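Putative acetyl/propionyl-CoA carboxylase, alpha subunit (Methylibium petroleiphilum, PDB 2O1Q) is of unproven function but binds zinc in a cupin-like domain and may be a dioxygenase acting on acetylacetone. Local coordinates at residues G94-S97 / A98-H102. Numbering follows the deposited sequence.
Sequences GYES and ANARH. With ZN (zinc ion), chain C.
E96 and H102 meet across a type II beta turn, S97 to A100, that carries the chain of this cupin-like domain from strand 92-96 of one sheet into strand 101-102 of another and places a zinc-binding histidine. Taken in sequence, Y95 comes first: its OH shares a water with the backbone N of A98, 2.9 Å from each, so the ring end is tied to the start of the turn while its ring stacks on H37 of the second subunit.

E96 carries the main interaction. Its CG is anti to the carbonyl carbon (chi1 -64°) and the chain bends at chi2, which swings the carboxylate round to the imidazole of H102. H102 NE2 donates to E96 OE1 over 2.7 Å, and the N-H...O angle of 166° makes the bond nearly straight. The oxygen lies almost in the ring plane, yet the donor approaches from above the carboxylate plane, the two groups being turned 50° against each other. E96 CG also reaches the ring edge, 3.7 Å from H102 CE1. The other oxygen, OE2, forms a salt bridge with R78, which probably steadies the carboxylate, and E96, as second-shell residue, helps fix the rotation of the H102 ring.

At S97 the backbone closes the turn: its O accepts from A100 N at 2.9 Å, and the positive phi of N99 fits type II. S97 OG bonds to I7 O of the second subunit and also accepts from a water that donates to A98 O as well.

With NE2 engaged by E96, the other ring nitrogen is left for the metal, whose site H60 and H62 complete on the protein side: H102 ND1 binds the zinc ion, modelled 1.7 Å away, shorter than usual and so doubtful as an exact length.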
ATOM      1  N   GLY A  94      14.015  -5.489  11.079  1.00 16.21           N
ATOM      2  CA  GLY A  94      14.151  -6.156   9.811  1.00 15.99           C
ATOM      3  C   GLY A  94      13.088  -5.766   8.824  1.00 17.30           C
ATOM      4  O   GLY A  94      11.933  -5.561   9.224  1.00 15.59           O
ATOM      5  N   TYR A  95      13.463  -5.734   7.565  1.00 17.36           N
ATOM      6  CA  TYR A  95      12.533  -5.534   6.454  1.00 15.43           C
ATOM      7  C   TYR A  95      12.576  -6.823   5.679  1.00 17.51           C
ATOM      8  O   TYR A  95      13.653  -7.171   5.141  1.00 16.29           O
ATOM      9  CB  TYR A  95      13.025  -4.402   5.572  1.00 14.22           C
ATOM     10  CG  TYR A  95      12.137  -4.101   4.387  1.00 16.46           C
ATOM     11  CD1 TYR A  95      10.899  -3.486   4.545  1.00 14.89           C
ATOM     12  CD2 TYR A  95      12.505  -4.496   3.115  1.00 20.42           C
ATOM     13  CE1 TYR A  95      10.059  -3.252   3.463  1.00 18.74           C
ATOM     14  CE2 TYR A  95      11.714  -4.213   2.030  1.00 18.56           C
ATOM     15  CZ  TYR A  95      10.468  -3.627   2.217  1.00 19.02           C
ATOM     16  OH  TYR A  95       9.676  -3.307   1.114  1.00 17.38           O
ATOM     17  N   GLU A  96      11.443  -7.525   5.661  1.00 17.62           N
ATOM     18  CA  GLU A  96      11.305  -8.785   4.932  1.00 19.22           C
ATOM     19  C   GLU A  96      10.468  -8.474   3.699  1.00 16.61           C
ATOM     20  O   GLU A  96       9.293  -8.208   3.809  1.00 17.39           O
ATOM     21  CB  GLU A  96      10.753  -9.870   5.862  1.00 19.56           C
ATOM     22  CG  GLU A  96      11.780 -10.210   7.077  1.00 19.87           C
ATOM     23  CD  GLU A  96      13.189 -10.810   6.671  1.00 18.01           C
ATOM     24  OE1 GLU A  96      13.082 -11.689   5.756  1.00 20.67           O
ATOM     25  OE2 GLU A  96      14.421 -10.486   7.128  1.00 20.12           O
ATOM     26  N   SER A  97      11.115  -8.423   2.525  1.00 18.30           N
ATOM     27  CA  SER A  97      10.492  -7.921   1.292  1.00 15.42           C
ATOM     28  C   SER A  97       9.444  -8.882   0.747  1.00 15.74           C
ATOM     29  O   SER A  97       9.369 -10.075   1.124  1.00 18.71           O
ATOM     30  CB  SER A  97      11.565  -7.680   0.263  1.00 18.74           C
ATOM     31  OG  SER A  97      12.500  -8.754   0.208  1.00 23.95           O
ATOM     32  N   ALA A  98       8.583  -8.317  -0.066  1.00 16.91           N
ATOM     33  CA  ALA A  98       7.687  -9.161  -0.837  1.00 14.60           C
ATOM     34  C   ALA A  98       8.482 -10.318  -1.483  1.00 15.82           C
ATOM     35  O   ALA A  98       9.537 -10.144  -2.112  1.00 17.16           O
ATOM     36  CB  ALA A  98       7.009  -8.349  -1.930  1.00 16.73           C
ATOM     37  N   ASN A  99       7.905 -11.502  -1.366  1.00 18.59           N
ATOM     38  CA  ASN A  99       8.454 -12.762  -1.867  1.00 19.77           C
ATOM     39  C   ASN A  99       9.448 -13.418  -0.934  1.00 17.23           C
ATOM     40  O   ASN A  99       9.982 -14.491  -1.265  1.00 22.44           O
ATOM     41  CB  ASN A  99       9.041 -12.672  -3.295  1.00 22.10           C
ATOM     42  CG  ASN A  99       8.014 -12.278  -4.309  1.00 26.24           C
ATOM     43  OD1 ASN A  99       6.827 -12.176  -4.020  1.00 28.90           O
ATOM     44  ND2 ASN A  99       8.457 -12.058  -5.511  1.00 28.20           N
ATOM     45  N   ALA A 100       9.790 -12.786   0.188  1.00 16.96           N
ATOM     46  CA  ALA A 100      10.724 -13.427   1.115  1.00 17.15           C
ATOM     47  C   ALA A 100      10.258 -14.816   1.542  1.00 16.30           C
ATOM     48  O   ALA A 100       9.109 -14.985   1.935  1.00 18.26           O
ATOM     49  CB  ALA A 100      10.962 -12.549   2.404  1.00 17.64           C
ATOM     50  N   ARG A 101      11.171 -15.792   1.496  1.00 18.23           N
ATOM     51  CA  ARG A 101      10.880 -17.179   1.900  1.00 15.76           C
ATOM     52  C   ARG A 101      11.500 -17.467   3.243  1.00 17.93           C
ATOM     53  O   ARG A 101      12.721 -17.334   3.428  1.00 22.10           O
ATOM     54  CB  ARG A 101      11.505 -18.182   0.943  1.00 18.40           C
ATOM     55  CG  ARG A 101      11.066 -18.035  -0.485  1.00 20.60           C
ATOM     56  N   HIS A 102      10.630 -17.839   4.170  1.00 17.67           N
ATOM     57  CA  HIS A 102      10.979 -18.044   5.579  1.00 16.39           C
ATOM     58  C   HIS A 102      10.739 -19.524   5.902  1.00 16.70           C
ATOM     59  O   HIS A 102       9.642 -19.876   6.368  1.00 18.05           O
ATOM     60  CB  HIS A 102      10.051 -17.151   6.476  1.00 19.09           C
ATOM     61  CG  HIS A 102      10.384 -15.668   6.476  1.00 19.91           C
ATOM     62  ND1 HIS A 102       9.569 -14.648   7.051  1.00 10.89           N
ATOM     63  CD2 HIS A 102      11.450 -15.063   5.916  1.00 26.45           C
ATOM     64  CE1 HIS A 102      10.229 -13.513   6.888  1.00 26.87           C
ATOM     65  NE2 HIS A 102      11.329 -13.729   6.178  1.00 22.87           N
TER
HETATM   66 ZN    ZN C 145       8.068 -14.746   7.825  1.00 19.69          ZN
HETATM   67  O   HOH W   1       9.082  -5.545  -0.623  1.00 16.13           O
HETATM   68  O   HOH W   2      12.241 -10.968  -1.266  1.00 28.10           O